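Long-range contacts in phosphoenolpyruvate--glycerone phosphotransferase (Enterococcus faecalis, PDB 3B48), which probably acts as the phosphoryl-donor subunit of a dihydroxyacetone kinase complex, passing on a phosphoryl group that originates from phosphoenolpyruvate: residues D7-K15 against L47-I58; V98-S109 against I122-K132. All blocks are in the same frame, centred on the assembly; numbering follows the deposited sequence.

Contact 1 (D7-K15 against L47-I58)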
loop_
_atom_site.group_PDB
_atom_site.type_symbol
_atom_site.label_atom_id
_atom_site.label_comp_id
_atom_site.label_asym_id
_atom_site.label_seq_id
_atom_site.Cartn_x
_atom_site.Cartn_y
_atom_site.Cartn_z
ATOM N N ASP B 7 -3.391 -17.547 4.908
ATOM C CA ASP B 7 -2.173 -16.762 4.945
ATOM C C ASP B 7 -2.276 -15.639 3.933
ATOM O O ASP B 7 -2.846 -15.817 2.834
ATOM C CB ASP B 7 -0.952 -17.620 4.616
ATOM C CG ASP B 7 -0.764 -18.767 5.577
ATOM O OD1 ASP B 7 -1.719 -19.548 5.745
ATOM O OD2 ASP B 7 0.351 -18.916 6.136
ATOM N N ILE B 8 -1.730 -14.487 4.326
ATOM C CA ILE B 8 -1.557 -13.342 3.452
ATOM C C ILE B 8 -0.098 -13.208 3.071
ATOM O O ILE B 8 0.795 -13.059 3.927
ATOM C CB ILE B 8 -2.025 -12.029 4.112
ATOM C CG1 ILE B 8 -3.544 -12.040 4.320
ATOM C CG2 ILE B 8 -1.586 -10.815 3.275
ATOM C CD1 ILE B 8 -4.025 -11.015 5.294
ATOM N N LEU B 9 0.142 -13.255 1.772
ATOM C CA LEU B 9 1.503 -13.127 1.249
ATOM C C LEU B 9 1.600 -11.794 0.515
ATOM O O LEU B 9 0.812 -11.507 -0.425
ATOM C CB LEU B 9 1.891 -14.306 0.340
ATOM C CG LEU B 9 2.002 -15.767 0.825
ATOM C CD1 LEU B 9 0.650 -16.372 1.317
ATOM C CD2 LEU B 9 2.596 -16.606 -0.325
ATOM N N LEU B 10 2.564 -11.007 1.001
ATOM C CA LEU B 10 2.788 -9.626 0.632
ATOM C C LEU B 10 4.051 -9.544 -0.219
ATOM O O LEU B 10 5.165 -9.712 0.300
ATOM C CB LEU B 10 2.993 -8.768 1.900
ATOM C CG LEU B 10 1.914 -8.839 2.997
ATOM C CD1 LEU B 10 2.437 -8.143 4.241
ATOM C CD2 LEU B 10 0.702 -8.138 2.498
ATOM N N VAL B 11 3.861 -9.277 -1.510
ATOM C CA VAL B 11 4.972 -9.153 -2.478
ATOM C C VAL B 11 5.232 -7.693 -2.906
ATOM O O VAL B 11 4.319 -6.951 -3.176
ATOM C CB VAL B 11 4.747 -10.066 -3.688
ATOM C CG1 VAL B 11 6.023 -10.176 -4.517
ATOM C CG2 VAL B 11 4.239 -11.447 -3.181
ATOM N N SER B 12 6.499 -7.288 -2.899
ATOM C CA SER B 12 6.838 -5.929 -3.274
ATOM C C SER B 12 8.273 -5.939 -3.709
ATOM O O SER B 12 8.962 -6.885 -3.406
ATOM C CB SER B 12 6.649 -4.994 -2.059
ATOM O OG SER B 12 6.924 -3.638 -2.372
ATOM N N HIS B 13 8.733 -4.893 -4.400
ATOM C CA HIS B 13 10.181 -4.612 -4.447
ATOM C C HIS B 13 10.791 -4.320 -3.074
ATOM O O HIS B 13 11.911 -4.651 -2.826
ATOM C CB HIS B 13 10.488 -3.435 -5.368
ATOM C CG HIS B 13 10.567 -3.805 -6.808
ATOM N ND1 HIS B 13 11.444 -3.199 -7.682
ATOM C CD2 HIS B 13 9.894 -4.730 -7.528
ATOM C CE1 HIS B 13 11.301 -3.733 -8.881
ATOM N NE2 HIS B 13 10.365 -4.664 -8.811
ATOM N N SER B 14 10.025 -3.690 -2.194
ATOM C CA SER B 14 10.539 -3.153 -0.931
ATOM C C SER B 14 10.198 -4.102 0.194
ATOM O O SER B 14 9.022 -4.396 0.426
ATOM C CB SER B 14 9.929 -1.753 -0.677
ATOM O OG SER B 14 10.154 -1.231 0.624
ATOM N N LYS B 15 11.244 -4.590 0.867
ATOM C CA LYS B 15 11.113 -5.358 2.099
ATOM C C LYS B 15 10.644 -4.421 3.212
ATOM O O LYS B 15 9.908 -4.833 4.110
ATOM C CB LYS B 15 12.424 -6.071 2.473
ATOM C CG LYS B 15 12.321 -6.891 3.794
ATOM C CD LYS B 15 13.549 -7.812 4.035
ATOM C CE LYS B 15 13.741 -8.220 5.515
ATOM N NZ LYS B 15 12.747 -9.245 6.004
ATOM N N LEU B 47 16.047 -4.076 -3.440
ATOM C CA LEU B 47 14.795 -3.701 -4.110
ATOM C C LEU B 47 14.598 -4.605 -5.333
ATOM O O LEU B 47 15.437 -4.614 -6.236
ATOM C CB LEU B 47 14.779 -2.210 -4.521
ATOM C CG LEU B 47 14.610 -1.166 -3.392
ATOM C CD1 LEU B 47 15.223 0.209 -3.757
ATOM C CD2 LEU B 47 13.169 -1.017 -2.958
ATOM N N GLY B 48 13.511 -5.375 -5.337
ATOM C CA GLY B 48 13.227 -6.315 -6.413
ATOM C C GLY B 48 12.359 -7.451 -5.911
ATOM O O GLY B 48 12.053 -7.529 -4.725
ATOM N N SER B 49 11.931 -8.337 -6.797
ATOM C CA SER B 49 11.103 -9.445 -6.329
ATOM C C SER B 49 11.594 -10.815 -6.776
ATOM O O SER B 49 12.128 -10.950 -7.859
ATOM C CB SER B 49 9.644 -9.217 -6.723
ATOM O OG SER B 49 9.133 -8.181 -5.897
ATOM N N ASP B 50 11.396 -11.823 -5.924
ATOM C CA ASP B 50 11.786 -13.198 -6.204
ATOM C C ASP B 50 10.559 -14.088 -6.042
ATOM O O ASP B 50 10.002 -14.178 -4.945
ATOM C CB ASP B 50 12.907 -13.649 -5.253
ATOM C CG ASP B 50 13.485 -15.016 -5.616
ATOM O OD1 ASP B 50 12.961 -15.658 -6.540
ATOM O OD2 ASP B 50 14.480 -15.451 -4.984
ATOM N N PRO B 51 10.129 -14.761 -7.141
ATOM C CA PRO B 51 8.980 -15.688 -7.048
ATOM C C PRO B 51 9.253 -16.900 -6.148
ATOM O O PRO B 51 8.328 -17.494 -5.630
ATOM C CB PRO B 51 8.763 -16.121 -8.499
ATOM C CG PRO B 51 10.090 -15.866 -9.173
ATOM C CD PRO B 51 10.685 -14.693 -8.505
HETATM N N MSE B 52 10.520 -17.257 -5.980
HETATM C CA MSE B 52 10.914 -18.391 -5.154
HETATM C C MSE B 52 10.630 -18.164 -3.654
HETATM O O MSE B 52 10.536 -19.099 -2.889
HETATM C CB MSE B 52 12.382 -18.723 -5.407
HETATM C CG MSE B 52 12.740 -20.208 -5.253
HETATM SE SE MSE B 52 11.802 -21.369 -6.534
HETATM C CE MSE B 52 12.550 -20.671 -8.194
ATOM N N LYS B 53 10.440 -16.918 -3.249
ATOM C CA LYS B 53 10.012 -16.611 -1.848
ATOM C C LYS B 53 8.586 -17.084 -1.557
ATOM O O LYS B 53 8.332 -17.670 -0.513
ATOM C CB LYS B 53 10.208 -15.114 -1.520
ATOM C CG LYS B 53 11.686 -14.720 -1.580
ATOM C CD LYS B 53 11.895 -13.249 -1.301
ATOM C CE LYS B 53 12.315 -13.011 0.134
ATOM N NZ LYS B 53 12.349 -11.553 0.419
ATOM N N ILE B 54 7.705 -16.851 -2.536
ATOM C CA ILE B 54 6.338 -17.338 -2.560
ATOM C C ILE B 54 6.301 -18.869 -2.611
ATOM O O ILE B 54 5.674 -19.493 -1.751
ATOM C CB ILE B 54 5.553 -16.755 -3.780
ATOM C CG1 ILE B 54 5.712 -15.225 -3.853
ATOM C CG2 ILE B 54 4.088 -17.138 -3.709
ATOM C CD1 ILE B 54 5.070 -14.505 -5.072
ATOM N N ILE B 55 7.001 -19.471 -3.595
ATOM C CA ILE B 55 7.062 -20.920 -3.741
ATOM C C ILE B 55 7.532 -21.592 -2.445
ATOM O O ILE B 55 6.834 -22.448 -1.908
ATOM C CB ILE B 55 7.971 -21.410 -4.938
ATOM C CG1 ILE B 55 7.654 -20.716 -6.277
ATOM C CG2 ILE B 55 7.933 -22.966 -5.092
ATOM C CD1 ILE B 55 6.265 -20.879 -6.735
ATOM N N ASP B 56 8.725 -21.240 -1.963
ATOM C CA ASP B 56 9.221 -21.769 -0.695
ATOM C C ASP B 56 8.220 -21.571 0.467
ATOM O O ASP B 56 7.980 -22.488 1.229
ATOM C CB ASP B 56 10.552 -21.122 -0.335
ATOM C CG ASP B 56 11.701 -21.581 -1.224
ATOM O OD1 ASP B 56 11.690 -22.734 -1.740
ATOM O OD2 ASP B 56 12.639 -20.768 -1.390
ATOM N N THR B 57 7.641 -20.378 0.588
ATOM C CA THR B 57 6.637 -20.112 1.615
ATOM C C THR B 57 5.460 -21.083 1.534
ATOM O O THR B 57 5.123 -21.719 2.533
ATOM C CB THR B 57 6.173 -18.639 1.560
ATOM O OG1 THR B 57 7.308 -17.783 1.779
ATOM C CG2 THR B 57 5.131 -18.380 2.597
ATOM N N ILE B 58 4.865 -21.230 0.350
ATOM C CA ILE B 58 3.817 -22.241 0.143
ATOM C C ILE B 58 4.299 -23.683 0.411
ATOM O O ILE B 58 3.600 -24.476 1.032
ATOM C CB ILE B 58 3.228 -22.210 -1.289
ATOM C CG1 ILE B 58 2.831 -20.796 -1.764
ATOM C CG2 ILE B 58 2.162 -23.324 -1.487
ATOM C CD1 ILE B 58 1.904 -20.079 -0.929
#
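His13 lays one face of its imidazole over Gly48, whose CA stands 3.7 Å from the ring centroid and 12° off the ring normal, a CH-pi contact. The backbone angles of Gly48 would jam any CB against the preceding carbonyl O, so glycine fits here. The same residue grips the histidine backbone: Gly48 N donates to His13 O at 3.1 Å. His13 NE2 is hydrogen-bonded to Ser75 OG. Next door, Ser49 OG gives a weak hydrogen bond to Ser12 O (2.8 Å), while Ser12 OG accepts from Ser14 N in an ST turn and also bonds Asp72. A histidine just past the first strand is consistent with the phosphorylated residue of mannose-type IIA domains.

Along the strand the contact becomes apolar. Leu9 CD2 rests on both Ile54 CG2 (3.7 Å) and Ile58 CD1 (3.6 Å), one helical turn apart. With CG1 anti to the backbone N (chi1 -167°), Val11 turns its CG2 branch to Ile54 CD1 at 3.7 Å, the side chains roughly at right angles. Helix 51-58 runs nearly antiparallel (165°) to strand 7-11, which lies between strands 35-38 and 66-71, with helix 75-84 alongside and Met24 of the second subunit packed on His13.

Contact 2 (V98-S109 against I122-K132)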
loop_
_atom_site.group_PDB
_atom_site.type_symbol
_atom_site.label_atom_id
_atom_site.label_comp_id
_atom_site.label_asym_id
_atom_site.label_seq_id
_atom_site.Cartn_x
_atom_site.Cartn_y
_atom_site.Cartn_z
ATOM N N VAL B 98 -4.923 -11.806 -5.466
ATOM C CA VAL B 98 -6.012 -10.938 -5.065
ATOM C C VAL B 98 -5.872 -9.635 -5.801
ATOM O O VAL B 98 -4.914 -8.890 -5.594
ATOM C CB VAL B 98 -6.099 -10.703 -3.533
ATOM C CG1 VAL B 98 -7.503 -10.185 -3.147
ATOM C CG2 VAL B 98 -5.782 -11.966 -2.762
ATOM N N ASP B 99 -6.824 -9.372 -6.691
ATOM C CA ASP B 99 -6.808 -8.131 -7.453
ATOM C C ASP B 99 -7.242 -6.984 -6.554
ATOM O O ASP B 99 -8.395 -6.555 -6.565
ATOM C CB ASP B 99 -7.694 -8.234 -8.682
ATOM C CG ASP B 99 -7.253 -7.295 -9.773
ATOM O OD1 ASP B 99 -6.731 -6.212 -9.441
ATOM O OD2 ASP B 99 -7.413 -7.631 -10.959
ATOM N N ALA B 100 -6.281 -6.481 -5.780
ATOM C CA ALA B 100 -6.543 -5.502 -4.723
ATOM C C ALA B 100 -5.261 -4.745 -4.404
ATOM O O ALA B 100 -4.172 -5.296 -4.580
ATOM C CB ALA B 100 -7.078 -6.214 -3.452
ATOM N N PRO B 101 -5.380 -3.494 -3.905
ATOM C CA PRO B 101 -4.147 -2.803 -3.574
ATOM C C PRO B 101 -3.470 -3.476 -2.402
ATOM O O PRO B 101 -4.143 -4.106 -1.577
ATOM C CB PRO B 101 -4.588 -1.380 -3.227
ATOM C CG PRO B 101 -6.029 -1.443 -2.950
ATOM C CD PRO B 101 -6.578 -2.686 -3.601
ATOM N N LEU B 102 -2.141 -3.349 -2.365
ATOM C CA LEU B 102 -1.299 -4.048 -1.440
ATOM C C LEU B 102 -1.633 -3.814 0.063
ATOM O O LEU B 102 -1.950 -4.785 0.783
ATOM C CB LEU B 102 0.186 -3.750 -1.748
ATOM C CG LEU B 102 1.212 -4.418 -0.831
ATOM C CD1 LEU B 102 1.180 -5.984 -0.870
ATOM C CD2 LEU B 102 2.601 -3.909 -1.080
ATOM N N VAL B 103 -1.516 -2.566 0.539
ATOM C CA VAL B 103 -1.760 -2.265 1.959
ATOM C C VAL B 103 -3.239 -2.494 2.334
ATOM O O VAL B 103 -3.565 -3.307 3.224
ATOM C CB VAL B 103 -1.330 -0.804 2.351
ATOM C CG1 VAL B 103 -1.641 -0.536 3.856
ATOM C CG2 VAL B 103 0.157 -0.570 2.063
ATOM N N GLU B 104 -4.111 -1.781 1.628
ATOM C CA GLU B 104 -5.525 -1.788 1.910
ATOM C C GLU B 104 -6.210 -3.119 1.646
ATOM O O GLU B 104 -7.033 -3.533 2.437
ATOM C CB GLU B 104 -6.238 -0.638 1.196
ATOM C CG GLU B 104 -5.679 0.766 1.553
ATOM C CD GLU B 104 -4.556 1.231 0.598
ATOM O OE1 GLU B 104 -3.914 0.401 -0.096
ATOM O OE2 GLU B 104 -4.324 2.441 0.533
ATOM N N GLY B 105 -5.883 -3.795 0.550
ATOM C CA GLY B 105 -6.386 -5.162 0.319
ATOM C C GLY B 105 -6.031 -6.125 1.444
ATOM O O GLY B 105 -6.910 -6.768 2.035
ATOM N N ALA B 106 -4.742 -6.189 1.780
ATOM C CA ALA B 106 -4.264 -7.102 2.841
ATOM C C ALA B 106 -4.961 -6.846 4.196
ATOM O O ALA B 106 -5.377 -7.789 4.898
ATOM C CB ALA B 106 -2.745 -6.981 2.972
ATOM N N PHE B 107 -5.092 -5.568 4.558
ATOM C CA PHE B 107 -5.673 -5.204 5.836
ATOM C C PHE B 107 -7.126 -5.634 5.834
ATOM O O PHE B 107 -7.599 -6.201 6.821
ATOM C CB PHE B 107 -5.528 -3.689 6.151
ATOM C CG PHE B 107 -6.361 -3.231 7.338
ATOM C CD1 PHE B 107 -5.884 -3.371 8.652
ATOM C CD2 PHE B 107 -7.640 -2.714 7.149
ATOM C CE1 PHE B 107 -6.672 -2.994 9.739
ATOM C CE2 PHE B 107 -8.415 -2.295 8.250
ATOM C CZ PHE B 107 -7.917 -2.445 9.539
ATOM N N ALA B 108 -7.831 -5.341 4.734
ATOM C CA ALA B 108 -9.220 -5.781 4.545
ATOM C C ALA B 108 -9.335 -7.319 4.594
ATOM O O ALA B 108 -10.141 -7.855 5.367
ATOM C CB ALA B 108 -9.776 -5.249 3.265
ATOM N N SER B 109 -8.520 -8.045 3.818
ATOM C CA SER B 109 -8.515 -9.512 3.974
ATOM C C SER B 109 -8.298 -9.917 5.432
ATOM O O SER B 109 -9.028 -10.720 5.943
ATOM C CB SER B 109 -7.508 -10.197 3.042
ATOM O OG SER B 109 -8.014 -10.174 1.718
ATOM N N ILE B 122 -13.860 -12.905 2.279
ATOM C CA ILE B 122 -12.497 -12.441 2.551
ATOM C C ILE B 122 -11.873 -11.885 1.273
ATOM O O ILE B 122 -11.219 -10.851 1.296
ATOM C CB ILE B 122 -11.662 -13.553 3.237
ATOM C CG1 ILE B 122 -12.168 -13.756 4.684
ATOM C CG2 ILE B 122 -10.141 -13.252 3.197
ATOM C CD1 ILE B 122 -11.803 -15.101 5.311
ATOM N N LEU B 123 -12.128 -12.536 0.148
ATOM C CA LEU B 123 -11.590 -12.072 -1.125
ATOM C C LEU B 123 -12.316 -10.844 -1.651
ATOM O O LEU B 123 -11.693 -9.963 -2.251
ATOM C CB LEU B 123 -11.571 -13.202 -2.179
ATOM C CG LEU B 123 -10.461 -14.272 -2.053
ATOM C CD1 LEU B 123 -10.688 -15.485 -2.960
ATOM C CD2 LEU B 123 -9.073 -13.683 -2.289
ATOM N N ALA B 124 -13.628 -10.770 -1.417
ATOM C CA ALA B 124 -14.408 -9.653 -1.921
ATOM C C ALA B 124 -14.051 -8.356 -1.203
ATOM O O ALA B 124 -13.916 -7.310 -1.840
ATOM C CB ALA B 124 -15.915 -9.944 -1.853
ATOM N N GLU B 125 -13.869 -8.431 0.114
ATOM C CA GLU B 125 -13.535 -7.231 0.901
ATOM C C GLU B 125 -12.247 -6.558 0.419
ATOM O O GLU B 125 -12.252 -5.354 0.141
ATOM C CB GLU B 125 -13.474 -7.527 2.402
ATOM C CG GLU B 125 -14.836 -7.727 3.052
ATOM C CD GLU B 125 -15.886 -6.786 2.487
ATOM O OE1 GLU B 125 -15.755 -5.558 2.710
ATOM O OE2 GLU B 125 -16.832 -7.277 1.817
ATOM N N ALA B 126 -11.168 -7.339 0.297
ATOM C CA ALA B 126 -9.886 -6.850 -0.240
ATOM C C ALA B 126 -10.036 -6.179 -1.615
ATOM O O ALA B 126 -9.664 -5.022 -1.792
ATOM C CB ALA B 126 -8.886 -7.986 -0.301
ATOM N N GLN B 127 -10.612 -6.909 -2.568
ATOM C CA GLN B 127 -10.916 -6.415 -3.916
ATOM C C GLN B 127 -11.692 -5.084 -3.936
ATOM O O GLN B 127 -11.730 -4.392 -4.952
ATOM C CB GLN B 127 -11.670 -7.500 -4.706
ATOM C CG GLN B 127 -10.794 -8.727 -4.969
ATOM C CD GLN B 127 -11.519 -9.893 -5.590
ATOM O OE1 GLN B 127 -12.739 -9.860 -5.786
ATOM N NE2 GLN B 127 -10.767 -10.942 -5.919
ATOM N N ASN B 128 -12.284 -4.735 -2.798
ATOM C CA ASN B 128 -13.064 -3.504 -2.647
ATOM C C ASN B 128 -12.353 -2.337 -1.941
ATOM O O ASN B 128 -12.972 -1.284 -1.768
ATOM C CB ASN B 128 -14.375 -3.822 -1.910
ATOM C CG ASN B 128 -15.468 -4.377 -2.838
ATOM O OD1 ASN B 128 -15.331 -4.427 -4.078
ATOM N ND2 ASN B 128 -16.569 -4.796 -2.226
ATOM N N ALA B 129 -11.070 -2.522 -1.590
ATOM C CA ALA B 129 -10.331 -1.747 -0.528
ATOM C C ALA B 129 -9.709 -0.325 -0.749
ATOM O O ALA B 129 -9.696 0.514 0.180
ATOM C CB ALA B 129 -9.283 -2.649 0.128
ATOM N N GLY B 130 -9.154 -0.061 -1.921
ATOM C CA GLY B 130 -8.336 1.161 -2.105
ATOM C C GLY B 130 -8.866 2.585 -1.837
ATOM O O GLY B 130 -8.076 3.520 -1.706
ATOM N N LYS B 131 -10.183 2.777 -1.764
ATOM C CA LYS B 131 -10.710 4.150 -1.714
ATOM C C LYS B 131 -11.028 4.633 -0.300
ATOM O O LYS B 131 -11.117 3.855 0.660
ATOM C CB LYS B 131 -11.908 4.342 -2.646
ATOM C CG LYS B 131 -11.762 3.640 -3.975
ATOM C CD LYS B 131 -11.313 4.572 -5.063
ATOM C CE LYS B 131 -11.694 3.985 -6.406
ATOM N NZ LYS B 131 -10.956 4.642 -7.508
ATOM N N LYS B 132 -11.208 5.940 -0.198
ATOM C CA LYS B 132 -11.142 6.639 1.081
ATOM C C LYS B 132 -12.344 7.564 1.266
ATOM O O LYS B 132 -12.510 8.137 2.344
ATOM C CB LYS B 132 -9.846 7.479 1.158
ATOM C CG LYS B 132 -8.567 6.893 0.459
ATOM C CD LYS B 132 -7.949 5.837 1.286
ATOM C CE LYS B 132 -7.101 4.903 0.475
ATOM N NZ LYS B 132 -7.159 3.604 1.131
#
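Gly105 and Ala126 bring the two helices together, their CA atoms 3.9 Å apart, and the methyl Ala126 CB lies 3.3 Å from Gly105 O. That carbonyl is already used within its helix, by Ser109 N. Glu104 O, which Ala129 CB approaches to 3.3 Å, likewise accepts from Ala108 N, and Ala126 O, under the methyl of Ala100, takes Ala129 N. Small side chains suit these places because they rest on the carbonyls without competing for their hydrogen bonds. Ser109, with OG beside its backbone N (chi1 -74°), directs the hydroxyl to Ile122 O in a weak bond of 3.3 Å.

This is a roughly antiparallel pair of helices near the C terminus, the axes of segments 102-109 and 122-127 approaching to 7.5 Å, packed on one face of the four-stranded parallel sheet of this alpha/beta fold. At the sheet edge, Val98 CG2 meets Leu123 CD2 at 3.7 Å.

Polar groups toward the dimer are shared between subunits. Glu104 OE2 receives Lys132 NZ at 3.1 Å, a salt bridge on the anti side of the carboxylate, tilted 30° from its plane, and also Leu102 N, at the start of helix 102-113 of the second subunit. Lys132 has a stronger partner in Asp72 of the second subunit. The carboxylate of Asp99 is taken up by backbone N-H groups of the second subunit: OD1 by Lys132, OD2 by Trp134 and Asn135.

Overall arrangement
From the N terminus, strand 6-11 leads through helix 15-27 and strand 35-38, a beta-alpha-beta crossover, to helix 51-60, where contact 1 closes a loop of 31 residues. Strand 66-71, helices 75-84 and 89-92 and strand 95-97 follow before contact 2 closes a shorter loop, joining helix 102-113 to helix 119-127. The two loops are in series, neither nesting nor crossing. They meet through strand 6-11, which offers one set of residues to contact 1 and turns Ile8 and Leu10 to helix 102-113, with Leu10 CD2 3.7 Å from Ala106 CB. The contacts therefore occupy opposite faces of the sheet, centres about 18 Å apart, and both reach the second subunit.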